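Local structure of predicted sugar phosphatases of the HAD superfamily (Cytophaga hutchinsonii, 2HX1) at residues A[110-113]-A[118-121]; A[136-141]-A[197-202]; A[65-68]-A[74-77]; A[205-210]-A[243-248]. The protein is a predicted sugar phosphatase of the HAD superfamily that binds a magnesium ion and probably hydrolyses phosphate esters of sugars. All blocks are in the same frame, centred on the assembly; numbering follows the deposited sequence. Where two conformers were deposited one is given.

Interaction 1: residues A[110-113]-A[118-121]; sequences NYLV and KMLP
Met-119, a selenomethionine on strand 117-121, reaches across to Leu-112 and Val-113 and makes every close contact between the two segments. All of these are apolar. The methyl CE lies 3.9 Å from CB of Leu-112 and 4.0 Å from CD1 of the same leucine, with SE of Met-119 a little farther from that CB. Nearer the strand, CG of Met-119 touches CG2 of Val-113 at 3.8 Å. The chain of Met-119 is bent at both later torsions (chi2 -66°, chi3 -73°), which lets its root meet the valine while its methyl end lies against the leucine.

No hydrogen bond joins the two segments. Within 110-113, Val-113 N donates to Asn-110 O (3.1 Å), closing a type I beta turn from Asn-110 to Val-113. Lys-118 and Leu-120 pair instead through their backbones with strand 98-103, and Met-119 also packs on Val-100 and Tyr-102 of that strand. Leu-112 is buried under Ile-91 of helix 83-94, whereas Val-113 stays exposed. The arrangement is a beta-alpha-beta crossover, in which the short helix 106-110 and the turn link neighbouring parallel strands 98-103 and 117-121 at the margin of an alpha/beta sheet.

Interaction 2: residues A[136-141]-A[197-202]; sequences LVLLDD and RRFIRF. With EDO (1,2-ethanediol), chain M; EDO (1,2-ethanediol), chain N.
Phe-199 and Leu-138 meet across a sheet in which their strands are not neighbours: strand 164-167 runs between 133-138 and 199-202, and the side chains reach over it on one side. No hydrogen bond joins the two segments. CD2 of Leu-138 comes to 3.5 Å from CE2 of the Phe-199 ring, close for two carbons, and CD1 of the same leucine follows at 4.0 Å from that CE2. The leucine and phenylalanine side chains cross at about a right angle, the methyl approaching the ring obliquely. CD2 of Leu-136 adds a looser touch, 4.4 Å from CZ of Phe-199. With CG beside the backbone N (chi1 -75°), the Phe-199 ring lies over Ala-164 of the intervening strand and reaches Leu-138.

Two ethanediol molecules, probably from the crystallisation liquor, mark the polar ends. O1 of the chain M molecule donates to Phe-199 O at 2.7 Å; O2 of the chain N molecule donates to Asp-140 OD1 at 3.2 Å. Glu-192 accepts from the backbone N of both Arg-198 and Phe-199 and forms a salt bridge with Arg-201, tying residues 198-201 to helix 184-195. Between the segments themselves, cohesion is therefore purely apolar, a buried hydrocarbon layer on the sheet, while polar groups of both segments bond to partners outside this pair, Glu-192 and the diols among them.

Interaction 3: residues A[65-68]-A[74-77]; sequences DSYH and SITA
His-68 and Tyr-67, adjacent on helix 60-69, both engage Ile-75 in the loop that follows, one through a polar bond and the other through apolar packing. NE2 of His-68 donates to the backbone O of Ile-75 at 2.7 Å. The bond is short but bent, with an N-H...O angle of 133°. Seen from the acceptor, the donor lies nearly along the C=O axis (160°), and the oxygen is tilted from the imidazole plane by 29°. Because NE2 is the donor here, this nitrogen carries a proton.

The apolar half spreads over several atoms. CG2 of Ile-75 approaches CD2 of the Tyr-67 ring obliquely at 4.0 Å, while CB of Ile-75 lies 4.1 Å from CB of Tyr-67. With CG2 anti to the backbone N of Ile-75, that methyl meets the ring while CG1 lies by CB and CG of the same tyrosine. The two side chains lie at a slant to one another.

Farther out, Lys-26 makes a cation-pi contact with the Tyr-67 ring, and Leu-25 and Leu-72 pack against the same side chain. His-68 rests on Phe-73. Ile-75 is covered by Phe-39 of helix 35-44 and by Tyr-49 and Ile-51 of strand 48-53, and both Tyr-67 and Ile-75 touch Ile-80. The contact thus fastens the end of helix 60-69 to the loop leading into edge strand 80-82, over the six-stranded parallel sheet of the HAD core and beside helix 35-44.

Interaction 4: residues A[205-210]-A[243-248]; sequences PDSQMF and NKFGLD
CG of Phe-245 is anti to its backbone N (chi1 -169°) and CG of Phe-210 lies beside its own backbone N (chi1 -64°), bringing the two aromatics past each other in opposite directions. Their planes stand at 40° with centroids 5.8 Å apart, an oblique aromatic pair. Two CH-pi contacts supplement it. CB of Phe-210 sits over one face of the Phe-245 ring, 3.9 Å from its centroid, and CD1 of Leu-247 lies almost centrally over a face of the Phe-210 ring, also 3.9 Å from the centroid. CB of Ser-207 comes obliquely to CD1 of Phe-245 at 3.5 Å.

At the border a water bridges the segments, donating to Pro-205 O (2.8 Å) and accepting from Lys-244 NZ (3.0 Å). The same NZ also forms a salt bridge to Asp-206 of the second subunit, another copy of the protein. Gly-246, at positive phi, ends helix 235-245 in a Schellman motif that turns the chain toward Leu-247. The cluster joins the start of helix 208-218 to the end of helix 235-245, with Phe-210 resting on Val-52 of strand 48-53 and Met-230 of strand 228-232, and Leu-247 on Ile-228.

How the interactions relate
Interactions 1 and 2 belong to the five-stranded sheet, interactions 3 and 4 to the six-stranded one that carries the HAD core. Interaction 1 is only partly buried; the other three are buried. The first two touch directly, Leu-112 packing on Leu-139 and Val-137, so the crossover at 110-121 continues into the layer around strand 133-138. Interactions 2 and 4 follow one another through the 199-210 chain, and both adjoin the second subunit, whose Lys-244 bonds to Arg-201 O of interaction 2 and to Asp-206 of interaction 4. Interaction 3 alone has a direct hydrogen bond between its segments; aliphatic packing rules interaction 1, aliphatic-aromatic packing interaction 2, and CH-pi contacts interaction 4.

Interaction 1: residues A[110-113]-A[118-121]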
# COMPACT_ATOMS: atom_id res chain seq x y z
N ASN A 110 23.19 24.28 2.73
CA ASN A 110 23.92 25.31 3.50
C ASN A 110 23.35 25.60 4.89
O ASN A 110 24.08 25.70 5.89
CB ASN A 110 23.99 26.62 2.68
CG ASN A 110 25.18 26.64 1.69
OD1 ASN A 110 26.14 25.85 1.80
ND2 ASN A 110 25.12 27.58 0.74
N TYR A 111 22.03 25.71 4.96
CA TYR A 111 21.32 25.92 6.22
C TYR A 111 21.63 24.85 7.28
O TYR A 111 21.55 25.12 8.48
CB TYR A 111 19.81 25.91 5.96
CG TYR A 111 18.90 26.14 7.16
CD1 TYR A 111 19.10 27.23 8.04
CD2 TYR A 111 17.79 25.31 7.38
CE1 TYR A 111 18.22 27.46 9.14
CE2 TYR A 111 16.91 25.54 8.45
CZ TYR A 111 17.13 26.60 9.33
OH TYR A 111 16.25 26.79 10.38
N LEU A 112 21.94 23.63 6.84
CA LEU A 112 22.14 22.53 7.82
C LEU A 112 23.59 22.41 8.27
O LEU A 112 23.88 21.69 9.23
CB LEU A 112 21.61 21.20 7.28
CG LEU A 112 20.10 21.07 7.07
CD1 LEU A 112 19.78 19.73 6.40
CD2 LEU A 112 19.35 21.19 8.38
N VAL A 113 24.50 23.12 7.59
CA VAL A 113 25.92 23.13 7.96
C VAL A 113 26.09 23.47 9.46
O VAL A 113 25.39 24.35 10.00
CB VAL A 113 26.68 24.14 7.05
CG1 VAL A 113 28.04 24.52 7.60
CG2 VAL A 113 26.78 23.58 5.64
N LYS A 118 30.05 17.21 8.46
CA LYS A 118 30.25 17.65 7.09
C LYS A 118 29.05 17.21 6.28
O LYS A 118 28.62 16.05 6.36
CB LYS A 118 31.56 17.11 6.50
CG LYS A 118 32.20 15.97 7.28
N MSE A 119 28.48 18.16 5.55
CA MSE A 119 27.46 17.91 4.56
C MSE A 119 28.17 17.48 3.28
O MSE A 119 29.09 18.18 2.84
CB MSE A 119 26.71 19.18 4.24
CG MSE A 119 25.99 19.83 5.41
SE MSE A 119 24.57 18.73 6.02
CE MSE A 119 23.24 19.01 4.52
N LEU A 120 27.74 16.36 2.69
CA LEU A 120 28.17 15.94 1.33
C LEU A 120 27.00 15.38 0.50
O LEU A 120 26.14 14.66 1.03
CB LEU A 120 29.25 14.84 1.39
CG LEU A 120 30.69 15.20 1.76
CD1 LEU A 120 31.46 13.93 2.06
CD2 LEU A 120 31.39 15.95 0.65
N PRO A 121 26.99 15.65 -0.80
CA PRO A 121 25.94 15.07 -1.62
C PRO A 121 26.12 13.56 -1.69
O PRO A 121 27.27 13.07 -1.62
CB PRO A 121 26.18 15.69 -2.99
CG PRO A 121 27.62 16.01 -3.01
CD PRO A 121 27.93 16.44 -1.60

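Interaction 2: residues A[136-141]-A[197-202]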
# COMPACT_ATOMS: atom_id res chain seq x y z
N LEU A 136 21.12 10.62 6.29
CA LEU A 136 20.79 11.03 4.94
C LEU A 136 19.65 12.03 5.02
O LEU A 136 18.64 11.73 5.65
CB LEU A 136 20.35 9.82 4.12
CG LEU A 136 19.67 10.11 2.78
CD1 LEU A 136 20.70 10.72 1.81
CD2 LEU A 136 19.04 8.83 2.21
N VAL A 137 19.78 13.18 4.37
CA VAL A 137 18.65 14.12 4.22
C VAL A 137 18.27 14.36 2.77
O VAL A 137 19.12 14.58 1.93
CB VAL A 137 18.91 15.44 4.94
CG1 VAL A 137 19.09 15.16 6.38
CG2 VAL A 137 20.17 16.13 4.40
N LEU A 138 16.97 14.31 2.50
CA LEU A 138 16.41 14.68 1.19
C LEU A 138 15.89 16.13 1.25
O LEU A 138 15.02 16.46 2.06
CB LEU A 138 15.32 13.67 0.77
CG LEU A 138 15.78 12.55 -0.17
CD1 LEU A 138 17.03 11.91 0.40
CD2 LEU A 138 14.69 11.52 -0.39
N LEU A 139 16.47 17.02 0.43
CA LEU A 139 16.25 18.48 0.58
C LEU A 139 15.59 19.14 -0.64
O LEU A 139 14.82 20.10 -0.49
CB LEU A 139 17.57 19.21 0.86
CG LEU A 139 18.33 18.84 2.14
CD1 LEU A 139 19.71 19.42 2.05
CD2 LEU A 139 17.60 19.37 3.38
N ASP A 140 15.95 18.67 -1.83
CA ASP A 140 15.49 19.29 -3.08
C ASP A 140 15.50 18.21 -4.19
O ASP A 140 16.34 17.35 -4.21
CB ASP A 140 16.41 20.47 -3.43
CG ASP A 140 15.79 21.44 -4.43
OD1 ASP A 140 15.55 21.04 -5.57
OD2 ASP A 140 15.58 22.62 -4.08
N ASP A 141 14.52 18.25 -5.09
CA ASP A 141 14.47 17.33 -6.23
C ASP A 141 15.55 17.63 -7.28
O ASP A 141 15.95 16.74 -8.05
CB ASP A 141 13.08 17.33 -6.87
CG ASP A 141 12.70 18.70 -7.41
OD1 ASP A 141 12.45 19.58 -6.57
OD2 ASP A 141 12.64 18.89 -8.65
N ARG A 197 8.83 1.53 3.80
CA ARG A 197 8.82 2.77 4.59
C ARG A 197 10.12 2.89 5.36
O ARG A 197 10.62 1.91 5.93
CB ARG A 197 7.65 2.77 5.57
CG ARG A 197 7.62 3.97 6.52
CD ARG A 197 6.20 4.24 7.03
NE ARG A 197 5.69 3.13 7.83
CZ ARG A 197 5.70 3.07 9.17
NH1 ARG A 197 6.20 4.08 9.88
NH2 ARG A 197 5.20 2.00 9.79
N ARG A 198 10.66 4.09 5.41
CA ARG A 198 12.06 4.22 5.80
C ARG A 198 12.45 5.66 6.14
O ARG A 198 13.49 5.86 6.77
CB ARG A 198 12.95 3.65 4.67
CG ARG A 198 14.50 3.74 4.91
CD ARG A 198 14.97 2.73 5.91
NE ARG A 198 16.43 2.64 6.00
CZ ARG A 198 17.19 3.47 6.70
NH1 ARG A 198 16.65 4.49 7.33
NH2 ARG A 198 18.50 3.29 6.74
N PHE A 199 11.65 6.65 5.70
CA PHE A 199 11.93 8.06 5.99
C PHE A 199 11.18 8.55 7.21
O PHE A 199 10.01 8.24 7.40
CB PHE A 199 11.64 8.96 4.79
CG PHE A 199 12.67 8.86 3.73
CD1 PHE A 199 12.70 7.77 2.87
CD2 PHE A 199 13.65 9.81 3.61
CE1 PHE A 199 13.68 7.64 1.90
CE2 PHE A 199 14.66 9.69 2.65
CZ PHE A 199 14.68 8.62 1.79
N ILE A 200 11.93 9.24 8.05
CA ILE A 200 11.37 10.12 9.07
C ILE A 200 10.92 11.36 8.32
O ILE A 200 11.72 12.03 7.65
CB ILE A 200 12.41 10.57 10.12
CG1 ILE A 200 13.01 9.36 10.88
CG2 ILE A 200 11.74 11.53 11.12
CD1 ILE A 200 14.49 9.48 11.24
N ARG A 201 9.63 11.65 8.43
CA ARG A 201 9.05 12.80 7.76
C ARG A 201 8.68 13.91 8.76
O ARG A 201 8.00 13.65 9.72
CB ARG A 201 7.80 12.34 7.02
CG ARG A 201 8.15 11.58 5.71
CD ARG A 201 6.96 10.91 5.10
NE ARG A 201 7.33 10.22 3.86
CZ ARG A 201 7.22 10.73 2.63
NH1 ARG A 201 6.73 11.95 2.42
NH2 ARG A 201 7.59 10.00 1.58
N PHE A 202 9.14 15.13 8.50
CA PHE A 202 8.89 16.26 9.40
C PHE A 202 7.95 17.23 8.73
O PHE A 202 8.01 17.43 7.50
CB PHE A 202 10.19 16.99 9.74
CG PHE A 202 11.13 16.19 10.64
CD1 PHE A 202 10.69 15.66 11.85
CD2 PHE A 202 12.46 16.02 10.30
CE1 PHE A 202 11.55 14.96 12.69
CE2 PHE A 202 13.32 15.32 11.14
CZ PHE A 202 12.86 14.79 12.33
C1 EDO M . 9.61 5.50 9.86
O1 EDO M . 8.92 6.58 9.21
C2 EDO M . 11.10 5.61 9.60
O2 EDO M . 11.61 4.33 9.23
C1 EDO N . 12.90 24.56 -8.21
O1 EDO N . 11.72 23.85 -8.60
C2 EDO N . 13.44 23.97 -6.92
O2 EDO N . 12.96 22.63 -6.71

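Interaction 3: residues A[65-68]-A[74-77]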
# COMPACT_ATOMS: atom_id res chain seq x y z
N ASP A 65 13.49 36.14 2.01
CA ASP A 65 14.11 36.89 0.90
C ASP A 65 13.35 36.67 -0.40
O ASP A 65 13.20 37.58 -1.19
CB ASP A 65 15.57 36.47 0.72
CG ASP A 65 16.27 37.22 -0.44
OD1 ASP A 65 16.38 38.46 -0.38
OD2 ASP A 65 16.70 36.55 -1.41
N SER A 66 12.87 35.45 -0.61
CA SER A 66 12.04 35.17 -1.79
C SER A 66 10.78 35.98 -1.85
O SER A 66 10.40 36.39 -2.93
CB SER A 66 11.62 33.70 -1.87
OG SER A 66 12.74 32.84 -1.82
N TYR A 67 10.12 36.19 -0.71
CA TYR A 67 8.93 37.06 -0.64
C TYR A 67 9.32 38.51 -0.87
O TYR A 67 8.60 39.22 -1.55
CB TYR A 67 8.16 36.92 0.69
CG TYR A 67 7.44 35.59 0.84
CD1 TYR A 67 6.30 35.31 0.13
CD2 TYR A 67 7.95 34.61 1.66
CE1 TYR A 67 5.65 34.08 0.26
CE2 TYR A 67 7.32 33.38 1.79
CZ TYR A 67 6.18 33.13 1.10
OH TYR A 67 5.59 31.90 1.26
N HIS A 68 10.44 38.95 -0.30
CA HIS A 68 10.94 40.32 -0.54
C HIS A 68 11.18 40.57 -2.02
O HIS A 68 10.72 41.58 -2.54
CB HIS A 68 12.22 40.59 0.23
CG HIS A 68 12.06 40.44 1.70
ND1 HIS A 68 13.12 40.18 2.54
CD2 HIS A 68 10.96 40.49 2.48
CE1 HIS A 68 12.67 40.08 3.78
NE2 HIS A 68 11.36 40.27 3.77
N SER A 74 6.62 42.71 4.06
CA SER A 74 6.24 42.56 5.45
C SER A 74 6.52 41.16 6.00
O SER A 74 6.56 40.99 7.21
CB SER A 74 4.76 42.92 5.65
OG SER A 74 3.91 42.11 4.86
N ILE A 75 6.70 40.17 5.14
CA ILE A 75 7.05 38.82 5.59
C ILE A 75 8.52 38.82 6.03
O ILE A 75 9.41 39.00 5.22
CB ILE A 75 6.88 37.74 4.49
CG1 ILE A 75 5.52 37.87 3.77
CG2 ILE A 75 7.01 36.34 5.09
CD1 ILE A 75 4.35 37.40 4.54
N THR A 76 8.74 38.64 7.32
CA THR A 76 10.07 38.58 7.90
C THR A 76 10.40 37.13 8.26
O THR A 76 9.50 36.30 8.38
CB THR A 76 10.16 39.51 9.16
OG1 THR A 76 9.08 39.22 10.06
CG2 THR A 76 10.01 40.94 8.78
N ALA A 77 11.70 36.83 8.41
CA ALA A 77 12.14 35.47 8.68
C ALA A 77 11.58 34.94 9.99
O ALA A 77 11.41 33.74 10.15
CB ALA A 77 13.68 35.38 8.66

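Interaction 4: residues A[205-210]-A[243-248]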
# COMPACT_ATOMS: atom_id res chain seq x y z
N PRO A 205 1.27 16.84 8.47
CA PRO A 205 0.29 17.06 9.54
C PRO A 205 0.74 16.82 11.00
O PRO A 205 -0.11 16.78 11.91
CB PRO A 205 -0.78 16.03 9.20
CG PRO A 205 0.01 14.88 8.66
CD PRO A 205 1.13 15.52 7.86
N ASP A 206 2.05 16.67 11.22
CA ASP A 206 2.60 16.65 12.59
C ASP A 206 2.32 18.02 13.20
O ASP A 206 1.93 18.94 12.48
CB ASP A 206 4.12 16.42 12.62
CG ASP A 206 4.54 15.00 12.16
OD1 ASP A 206 3.67 14.08 11.99
OD2 ASP A 206 5.78 14.82 12.02
N SER A 207 2.56 18.15 14.50
CA SER A 207 2.13 19.31 15.28
C SER A 207 3.27 20.10 15.93
O SER A 207 2.99 21.07 16.67
CB SER A 207 1.16 18.87 16.35
OG SER A 207 1.83 18.12 17.35
N GLN A 208 4.53 19.71 15.68
CA GLN A 208 5.67 20.39 16.33
C GLN A 208 5.76 21.85 15.95
O GLN A 208 6.01 22.68 16.81
CB GLN A 208 7.03 19.70 16.08
CG GLN A 208 7.15 18.30 16.73
CD GLN A 208 8.61 17.81 16.86
OE1 GLN A 208 9.37 18.35 17.65
NE2 GLN A 208 8.98 16.78 16.09
N MSE A 209 5.54 22.17 14.68
CA MSE A 209 5.68 23.56 14.24
C MSE A 209 4.59 24.43 14.85
O MSE A 209 4.86 25.59 15.31
CB MSE A 209 5.67 23.67 12.73
CG MSE A 209 6.98 23.24 12.08
SE MSE A 209 6.90 23.50 10.15
CE MSE A 209 5.41 22.38 9.62
N PHE A 210 3.37 23.87 14.84
CA PHE A 210 2.20 24.51 15.45
C PHE A 210 2.50 24.79 16.91
O PHE A 210 2.24 25.87 17.39
CB PHE A 210 0.95 23.62 15.41
CG PHE A 210 0.43 23.30 14.02
CD1 PHE A 210 0.56 24.18 12.97
CD2 PHE A 210 -0.22 22.10 13.79
CE1 PHE A 210 0.05 23.86 11.70
CE2 PHE A 210 -0.71 21.77 12.55
CZ PHE A 210 -0.58 22.66 11.49
N ASN A 243 -6.51 20.44 12.39
CA ASN A 243 -7.63 19.89 13.15
C ASN A 243 -7.18 19.02 14.34
O ASN A 243 -7.64 19.17 15.48
CB ASN A 243 -8.49 19.06 12.19
CG ASN A 243 -9.45 19.90 11.39
OD1 ASN A 243 -9.65 21.08 11.67
ND2 ASN A 243 -10.10 19.28 10.41
N LYS A 244 -6.24 18.12 14.08
CA LYS A 244 -5.73 17.25 15.12
C LYS A 244 -5.12 18.03 16.28
O LYS A 244 -5.22 17.61 17.42
CB LYS A 244 -4.69 16.28 14.55
CG LYS A 244 -5.23 15.24 13.64
CD LYS A 244 -4.12 14.28 13.17
CE LYS A 244 -3.66 13.30 14.30
NZ LYS A 244 -2.66 12.30 13.77
N PHE A 245 -4.48 19.16 15.98
CA PHE A 245 -3.85 19.98 17.01
C PHE A 245 -4.85 20.86 17.75
O PHE A 245 -4.50 21.43 18.76
CB PHE A 245 -2.79 20.88 16.40
CG PHE A 245 -1.92 21.56 17.41
CD1 PHE A 245 -1.07 20.81 18.22
CD2 PHE A 245 -1.92 22.92 17.56
CE1 PHE A 245 -0.27 21.42 19.16
CE2 PHE A 245 -1.11 23.55 18.52
CZ PHE A 245 -0.28 22.80 19.30
N GLY A 246 -6.07 20.98 17.25
CA GLY A 246 -7.09 21.81 17.90
C GLY A 246 -7.30 23.15 17.24
O GLY A 246 -8.15 23.94 17.68
N LEU A 247 -6.56 23.43 16.17
CA LEU A 247 -6.70 24.73 15.48
C LEU A 247 -8.00 24.74 14.69
O LEU A 247 -8.51 23.70 14.31
CB LEU A 247 -5.52 24.98 14.55
CG LEU A 247 -4.10 24.89 15.13
CD1 LEU A 247 -3.05 25.12 14.04
CD2 LEU A 247 -3.95 25.90 16.28
N ASP A 248 -8.58 25.92 14.46
CA ASP A 248 -9.62 26.00 13.41
C ASP A 248 -8.85 25.93 12.11
O ASP A 248 -7.65 26.24 12.07
CB ASP A 248 -10.44 27.27 13.48
CG ASP A 248 -11.61 27.18 14.46
OD1 ASP A 248 -11.74 26.17 15.18
OD2 ASP A 248 -12.39 28.15 14.50
O HOH W 1 -0.48 14.17 12.94